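Local coordinates for protein possible prolidase (Bifidobacterium longum NCC2705, PDB 2P9B) that probably hydrolyses carbon-nitrogen bonds as a metal-dependent member of the amidohydrolase family, with the exact reaction still uncertain, at residues P352-W357 / D440-L445; E359-V364 / L411-A416; P71-A76 / D402-N407. One frame throughout, in Å; residues are numbered along the deposited sequence.

Interaction 1 (P352-W357 / D440-L445)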
# COMPACT_ATOMS: atom_id res chain seq x y z
N PRO A 352 11.19 6.28 -2.65
CA PRO A 352 10.53 7.11 -3.66
C PRO A 352 9.04 6.85 -3.75
O PRO A 352 8.58 5.72 -3.57
CB PRO A 352 11.26 6.73 -4.94
CG PRO A 352 12.65 6.39 -4.45
CD PRO A 352 12.34 5.55 -3.23
N GLN A 353 8.29 7.90 -4.05
CA GLN A 353 6.84 7.80 -4.19
C GLN A 353 6.49 6.89 -5.37
O GLN A 353 5.43 6.28 -5.40
CB GLN A 353 6.23 9.18 -4.46
CG GLN A 353 6.37 10.18 -3.31
CD GLN A 353 5.41 9.91 -2.16
OE1 GLN A 353 4.63 8.95 -2.20
NE2 GLN A 353 5.45 10.76 -1.14
N TYR A 354 7.40 6.80 -6.33
CA TYR A 354 7.18 6.00 -7.52
C TYR A 354 7.79 4.60 -7.50
O TYR A 354 7.73 3.88 -8.50
CB TYR A 354 7.71 6.75 -8.74
CG TYR A 354 9.17 7.16 -8.60
CD1 TYR A 354 10.20 6.21 -8.68
CD2 TYR A 354 9.52 8.48 -8.35
CE1 TYR A 354 11.54 6.58 -8.52
CE2 TYR A 354 10.85 8.86 -8.18
CZ TYR A 354 11.85 7.91 -8.26
OH TYR A 354 13.17 8.27 -8.08
N ALA A 355 8.36 4.20 -6.37
CA ALA A 355 9.02 2.90 -6.28
C ALA A 355 8.24 1.75 -5.67
O ALA A 355 8.83 0.82 -5.12
CB ALA A 355 10.36 3.07 -5.55
N THR A 356 6.92 1.77 -5.78
CA THR A 356 6.14 0.67 -5.21
C THR A 356 6.61 -0.68 -5.76
O THR A 356 6.69 -1.66 -5.01
CB THR A 356 4.63 0.85 -5.52
OG1 THR A 356 4.15 2.02 -4.85
CG2 THR A 356 3.83 -0.36 -5.04
N TRP A 357 6.94 -0.72 -7.05
CA TRP A 357 7.37 -1.97 -7.69
C TRP A 357 8.52 -2.67 -6.97
O TRP A 357 8.60 -3.90 -6.95
CB TRP A 357 7.79 -1.70 -9.15
CG TRP A 357 9.11 -0.99 -9.25
CD1 TRP A 357 9.33 0.35 -9.16
CD2 TRP A 357 10.40 -1.60 -9.35
NE1 TRP A 357 10.68 0.61 -9.19
CE2 TRP A 357 11.36 -0.57 -9.31
CE3 TRP A 357 10.84 -2.93 -9.47
CZ2 TRP A 357 12.73 -0.82 -9.38
CZ3 TRP A 357 12.20 -3.18 -9.54
CH2 TRP A 357 13.13 -2.13 -9.49
N ASP A 440 19.94 10.10 -9.11
CA ASP A 440 20.88 9.90 -8.01
C ASP A 440 20.37 8.89 -6.98
O ASP A 440 21.08 7.96 -6.61
CB ASP A 440 21.20 11.23 -7.33
CG ASP A 440 20.00 11.84 -6.62
OD1 ASP A 440 18.93 11.97 -7.26
OD2 ASP A 440 20.13 12.20 -5.43
N ILE A 441 19.14 9.09 -6.53
CA ILE A 441 18.54 8.19 -5.55
C ILE A 441 18.30 6.82 -6.16
O ILE A 441 18.58 5.79 -5.54
CB ILE A 441 17.21 8.76 -5.02
CG1 ILE A 441 17.46 10.14 -4.40
CG2 ILE A 441 16.60 7.80 -4.00
CD1 ILE A 441 16.19 10.88 -4.01
N ASP A 442 17.77 6.79 -7.38
CA ASP A 442 17.51 5.52 -8.05
C ASP A 442 18.80 4.73 -8.25
O ASP A 442 18.81 3.51 -8.10
CB ASP A 442 16.82 5.75 -9.40
CG ASP A 442 15.41 6.32 -9.28
OD1 ASP A 442 14.83 6.31 -8.16
OD2 ASP A 442 14.86 6.76 -10.31
N ALA A 443 19.89 5.43 -8.57
CA ALA A 443 21.18 4.78 -8.78
C ALA A 443 21.67 4.13 -7.49
O ALA A 443 22.16 3.00 -7.49
CB ALA A 443 22.20 5.79 -9.29
N LEU A 444 21.56 4.87 -6.39
CA LEU A 444 21.98 4.39 -5.08
C LEU A 444 21.19 3.16 -4.67
O LEU A 444 21.75 2.19 -4.15
CB LEU A 444 21.80 5.48 -4.03
CG LEU A 444 22.77 6.66 -4.03
CD1 LEU A 444 22.31 7.69 -3.01
CD2 LEU A 444 24.17 6.17 -3.70
N LEU A 445 19.88 3.19 -4.88
CA LEU A 445 19.04 2.07 -4.51
C LEU A 445 19.30 0.86 -5.39
O LEU A 445 19.35 -0.27 -4.90
CB LEU A 445 17.56 2.46 -4.57
CG LEU A 445 17.16 3.48 -3.50
CD1 LEU A 445 15.71 3.89 -3.68
CD2 LEU A 445 17.38 2.87 -2.12
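Tyr354 and Asp442 meet in a short hydrogen bond. The tyrosine OH gives its proton to Asp442 OD1 at 2.6 Å. The carboxylate is met on its syn side, with the donor 28° out of its plane. OD1 lies at the edge of the ring, in the ring plane, while the carboxylate itself stands almost at a right angle to that plane. The bond is flanked by an apolar patch. Leu445 CD1 points at the CG-CD edge of the Pro352 ring, 3.8 Å from Pro352 CD. Pro352 CG sits 4.2 Å from Ile441 CG2. Ile441 and Leu445 are one helical turn apart, so both can face the same proline ring.

A type I turn positions the first segment, with Ala355 N bonded to Pro352 O at 3.2 Å. Tyr354 CG is held between its backbone N and carbonyl carbon (chi1 55°). This lays one ring face against Pro352, whose CB is 3.5 Å above the plane toward the rim. The tyrosine OH has a second partner, the backbone N of Phe438, just before the helix. Thr123 of helix 113-126 also packs on Tyr354, and Gln353 next to it bonds to Thr346 and to the carbonyl of His79. The contact joins the C-terminal helix 439-449 to the turn leading into helix 356-367, a helix of the TIM-barrel fold expected of an amidohydrolase.

Interaction 2 (E359-V364 / L411-A416)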
# COMPACT_ATOMS: atom_id res chain seq x y z
N GLU A 359 9.04 -3.08 -3.90
CA GLU A 359 8.58 -3.91 -2.78
C GLU A 359 8.30 -5.34 -3.22
O GLU A 359 8.53 -6.28 -2.45
CB GLU A 359 7.32 -3.30 -2.14
CG GLU A 359 6.85 -4.00 -0.84
CD GLU A 359 7.84 -3.88 0.33
OE1 GLU A 359 8.78 -3.05 0.26
OE2 GLU A 359 7.67 -4.61 1.33
N LEU A 360 7.81 -5.51 -4.44
CA LEU A 360 7.53 -6.86 -4.93
C LEU A 360 8.83 -7.62 -5.13
O LEU A 360 8.92 -8.81 -4.82
CB LEU A 360 6.74 -6.82 -6.24
CG LEU A 360 5.26 -6.42 -6.13
CD1 LEU A 360 5.13 -4.93 -5.86
CD2 LEU A 360 4.55 -6.80 -7.41
N GLU A 361 9.85 -6.93 -5.64
CA GLU A 361 11.14 -7.59 -5.85
C GLU A 361 11.75 -7.99 -4.52
O GLU A 361 12.39 -9.03 -4.41
CB GLU A 361 12.10 -6.67 -6.61
CG GLU A 361 11.86 -6.68 -8.11
CD GLU A 361 13.13 -6.47 -8.93
OE1 GLU A 361 13.09 -6.73 -10.15
OE2 GLU A 361 14.16 -6.04 -8.36
N LEU A 362 11.53 -7.16 -3.50
CA LEU A 362 12.05 -7.43 -2.17
C LEU A 362 11.34 -8.60 -1.49
O LEU A 362 11.96 -9.36 -0.77
CB LEU A 362 11.97 -6.18 -1.29
CG LEU A 362 12.83 -4.99 -1.74
CD1 LEU A 362 12.60 -3.80 -0.82
CD2 LEU A 362 14.30 -5.38 -1.75
N LEU A 363 10.03 -8.74 -1.72
CA LEU A 363 9.29 -9.85 -1.12
C LEU A 363 9.79 -11.16 -1.73
O LEU A 363 9.82 -12.20 -1.07
CB LEU A 363 7.79 -9.69 -1.35
CG LEU A 363 7.12 -8.59 -0.52
CD1 LEU A 363 5.67 -8.42 -0.97
CD2 LEU A 363 7.18 -8.92 0.96
N VAL A 364 10.18 -11.11 -3.00
CA VAL A 364 10.69 -12.31 -3.65
C VAL A 364 12.10 -12.63 -3.14
O VAL A 364 12.41 -13.77 -2.82
CB VAL A 364 10.75 -12.14 -5.19
CG1 VAL A 364 11.44 -13.34 -5.82
CG2 VAL A 364 9.35 -11.98 -5.75
N LEU A 411 5.88 -11.19 -14.75
CA LEU A 411 6.08 -12.52 -14.19
C LEU A 411 7.47 -13.03 -14.57
O LEU A 411 8.06 -13.85 -13.87
CB LEU A 411 5.01 -13.49 -14.70
CG LEU A 411 3.63 -13.34 -14.06
CD1 LEU A 411 2.58 -14.12 -14.83
CD2 LEU A 411 3.71 -13.81 -12.61
N ASP A 412 7.99 -12.52 -15.68
CA ASP A 412 9.32 -12.91 -16.15
C ASP A 412 10.39 -11.99 -15.59
O ASP A 412 11.55 -12.39 -15.45
CB ASP A 412 9.37 -12.90 -17.68
CG ASP A 412 8.41 -13.88 -18.30
OD1 ASP A 412 8.25 -14.99 -17.74
OD2 ASP A 412 7.82 -13.56 -19.36
N ASP A 413 10.01 -10.76 -15.27
CA ASP A 413 10.94 -9.77 -14.71
C ASP A 413 10.09 -8.67 -14.07
O ASP A 413 9.45 -7.89 -14.78
CB ASP A 413 11.82 -9.16 -15.80
CG ASP A 413 13.00 -8.39 -15.24
OD1 ASP A 413 12.85 -7.74 -14.18
OD2 ASP A 413 14.08 -8.41 -15.87
N LEU A 414 10.10 -8.61 -12.75
CA LEU A 414 9.31 -7.61 -12.05
C LEU A 414 9.69 -6.17 -12.38
O LEU A 414 8.91 -5.25 -12.14
CB LEU A 414 9.39 -7.83 -10.54
CG LEU A 414 8.62 -9.07 -10.06
CD1 LEU A 414 9.00 -9.40 -8.62
CD2 LEU A 414 7.12 -8.80 -10.18
N ARG A 415 10.88 -5.96 -12.94
CA ARG A 415 11.29 -4.60 -13.28
C ARG A 415 10.42 -4.05 -14.42
O ARG A 415 10.46 -2.86 -14.73
CB ARG A 415 12.77 -4.54 -13.65
CG ARG A 415 13.32 -3.12 -13.75
CD ARG A 415 14.83 -3.10 -13.93
NE ARG A 415 15.56 -3.35 -12.69
CZ ARG A 415 15.80 -2.42 -11.76
NH1 ARG A 415 15.37 -1.18 -11.93
NH2 ARG A 415 16.50 -2.74 -10.68
N ALA A 416 9.63 -4.93 -15.03
CA ALA A 416 8.73 -4.52 -16.10
C ALA A 416 7.73 -3.53 -15.52
O ALA A 416 7.12 -2.73 -16.24
CB ALA A 416 8.00 -5.73 -16.66
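Leu414 lies against three residues of helix 356-367: Leu360, Glu361 and Val364. The contact packs a helix of the amidohydrolase TIM barrel against the loop between strands 403-406 and 422-425, where an Asx turn leads into a short 3-10 segment.

Leu414 can be followed outward. Its CB touches Glu361 CG at 3.7 Å, and the two side chains run alongside one another, pointing opposite ways. Its CG stands beside the backbone N (chi1 -71°), which points the branch at the helix, between Leu360 and Val364. At the tip, CD1 lies 3.8 Å from the carbonyl O of Leu360. The same methyl is 3.9 Å from Val364 CG2 and 4.2 Å from Leu360 CB. CD1 thus sits between two residues one turn apart. Leu375 of helix 371-385 and Leu417 pack on Leu360 beyond it.

The acid of Glu361 continues past Leu414 to the 3-10 segment. OE1 comes within 3.6 Å of Arg415 N, too far for a hydrogen bond. It also lies 4.2 Å from Asp413 OD1, and these like charges may disfavour each other slightly. The nearby guanidinium of Arg415 probably offsets this, though its salt bridges are with Glu418 and with Asp446 of the C-terminal helix. With an alanine in place of Glu361 the CG beside Leu414 CB is gone, and a gap would probably open along that flank. Arg415 N is taken by Asp413 OD1 at 2.9 Å, on the anti side and 27° out of the carboxylate plane, with an N-H...O angle of 155°.

Interaction 3 (P71-A76 / D402-N407)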
# COMPACT_ATOMS: atom_id res chain seq x y z
N PRO A 71 -4.08 -5.70 -13.04
CA PRO A 71 -4.81 -4.78 -12.17
C PRO A 71 -3.84 -3.69 -11.73
O PRO A 71 -2.63 -3.93 -11.67
CB PRO A 71 -5.22 -5.66 -10.99
CG PRO A 71 -5.31 -7.05 -11.59
CD PRO A 71 -4.09 -7.07 -12.49
N GLY A 72 -4.35 -2.51 -11.41
CA GLY A 72 -3.46 -1.46 -10.96
C GLY A 72 -2.78 -1.87 -9.67
O GLY A 72 -3.35 -2.63 -8.88
N LEU A 73 -1.56 -1.39 -9.45
CA LEU A 73 -0.87 -1.73 -8.20
C LEU A 73 -1.54 -0.98 -7.06
O LEU A 73 -2.20 0.03 -7.27
CB LEU A 73 0.61 -1.33 -8.27
CG LEU A 73 1.50 -2.11 -9.24
CD1 LEU A 73 2.91 -1.53 -9.24
CD2 LEU A 73 1.53 -3.58 -8.82
N ILE A 74 -1.39 -1.51 -5.85
CA ILE A 74 -1.95 -0.88 -4.66
C ILE A 74 -0.83 -0.77 -3.65
O ILE A 74 -0.05 -1.71 -3.48
CB ILE A 74 -3.10 -1.75 -4.07
CG1 ILE A 74 -4.23 -1.87 -5.09
CG2 ILE A 74 -3.61 -1.14 -2.76
CD1 ILE A 74 -5.42 -2.70 -4.64
N ASN A 75 -0.71 0.39 -3.00
CA ASN A 75 0.32 0.58 -1.98
C ASN A 75 -0.40 0.83 -0.66
O ASN A 75 -1.05 1.86 -0.49
CB ASN A 75 1.22 1.77 -2.33
CG ASN A 75 2.46 1.83 -1.44
OD1 ASN A 75 2.38 1.55 -0.25
ND2 ASN A 75 3.59 2.20 -2.02
N ALA A 76 -0.29 -0.11 0.27
CA ALA A 76 -0.99 0.01 1.55
C ALA A 76 -0.33 0.87 2.61
O ALA A 76 -0.84 0.97 3.73
CB ALA A 76 -1.26 -1.38 2.11
N ASP A 402 -9.41 -0.15 -13.05
CA ASP A 402 -8.09 0.28 -12.60
C ASP A 402 -7.12 -0.64 -13.33
O ASP A 402 -6.89 -1.78 -12.90
CB ASP A 402 -7.95 0.10 -11.08
CG ASP A 402 -8.77 1.12 -10.29
OD1 ASP A 402 -8.71 2.32 -10.63
OD2 ASP A 402 -9.46 0.72 -9.32
N LEU A 403 -6.58 -0.16 -14.45
CA LEU A 403 -5.69 -0.98 -15.27
C LEU A 403 -4.28 -0.46 -15.37
O LEU A 403 -4.05 0.75 -15.45
CB LEU A 403 -6.25 -1.09 -16.69
CG LEU A 403 -7.76 -1.20 -16.90
CD1 LEU A 403 -8.06 -1.41 -18.38
CD2 LEU A 403 -8.32 -2.34 -16.08
N LEU A 404 -3.33 -1.37 -15.37
CA LEU A 404 -1.93 -1.00 -15.51
C LEU A 404 -1.42 -1.72 -16.75
O LEU A 404 -1.37 -2.96 -16.79
CB LEU A 404 -1.14 -1.42 -14.27
CG LEU A 404 0.39 -1.30 -14.37
CD1 LEU A 404 0.79 0.12 -14.77
CD2 LEU A 404 1.00 -1.69 -13.02
N VAL A 405 -1.06 -0.94 -17.76
CA VAL A 405 -0.57 -1.50 -19.02
C VAL A 405 0.95 -1.45 -19.03
O VAL A 405 1.55 -0.39 -18.82
CB VAL A 405 -1.14 -0.72 -20.22
CG1 VAL A 405 -0.75 -1.41 -21.52
CG2 VAL A 405 -2.66 -0.63 -20.10
N LEU A 406 1.57 -2.60 -19.28
CA LEU A 406 3.02 -2.74 -19.29
C LEU A 406 3.58 -3.13 -20.65
O LEU A 406 2.88 -3.68 -21.50
CB LEU A 406 3.43 -3.79 -18.25
CG LEU A 406 2.84 -3.57 -16.86
CD1 LEU A 406 3.19 -4.75 -15.94
CD2 LEU A 406 3.36 -2.27 -16.28
N ASN A 407 4.87 -2.87 -20.85
CA ASN A 407 5.54 -3.19 -22.11
C ASN A 407 6.15 -4.59 -22.10
O ASN A 407 6.59 -5.09 -23.14
CB ASN A 407 6.62 -2.15 -22.40
CG ASN A 407 6.03 -0.81 -22.81
OD1 ASN A 407 6.50 0.25 -22.39
ND2 ASN A 407 5.00 -0.84 -23.64
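Leu404 swings its CG away from its backbone N (chi1 170°), while Leu73 keeps its CG beside the backbone N. These torsions bring the two branches together, and Leu73 CG rests 3.8 Å from Leu404 CD2 as the side chains pass at a slant. The setting is an antiparallel pairing of strand 403-406 with strand 68-78, in the sheet that includes the first barrel strands of the amidohydrolase fold. Pro71 and Leu403 form a non-hydrogen-bonded pair, their CA atoms 5.0 Å apart and their side chains diverging.

Gly72 follows at the point where the strands part. Its CA lies 4.0 Å from Leu404 CB, which also packs 3.9 Å from Pro71 O. The CB of Leu404 thus rests on main chain, while its tip meets a side chain. Beyond Gly72 the first strand turns to another partner: Leu73 bonds through its backbone to Thr130 of strand 129-134 and to Gly128 just before it. Helix 371-385 covers Pro71 and Leu73 with Thr379 and Ala378.

Asp402 is held by both ends. Its buried carboxylate bonds to the backbone N of Ala426 and to Thr392, and makes a salt bridge with Arg158. Its main chain grips the opposite strand. Gly72 N donates to Asp402 O at 3.0 Å with an N-H...O angle of 142°, from above the carbonyl plane and 55° out of it.

From the N terminus, 71-76 comes first, and its partner follows more than 320 residues later. Next come 352-357 and 359-364, at and just after the start of helix 356-367. Then 402-407 closes the long loop of interaction 3, 411-416 closes interaction 2, and 440-445 closes interaction 1. Interaction 2 is nested within interaction 1, and interaction 3 crosses both. They also touch. Thr356 OG1 probably hydrogen-bonds to Asn75 ND2, Trp357 packs on Arg415 and Leu414, and Ala416 O meets Leu406 CD2. Together they tie an early barrel strand, helix 356-367, strand 403-406 and the loop after it, and the C-terminal helix.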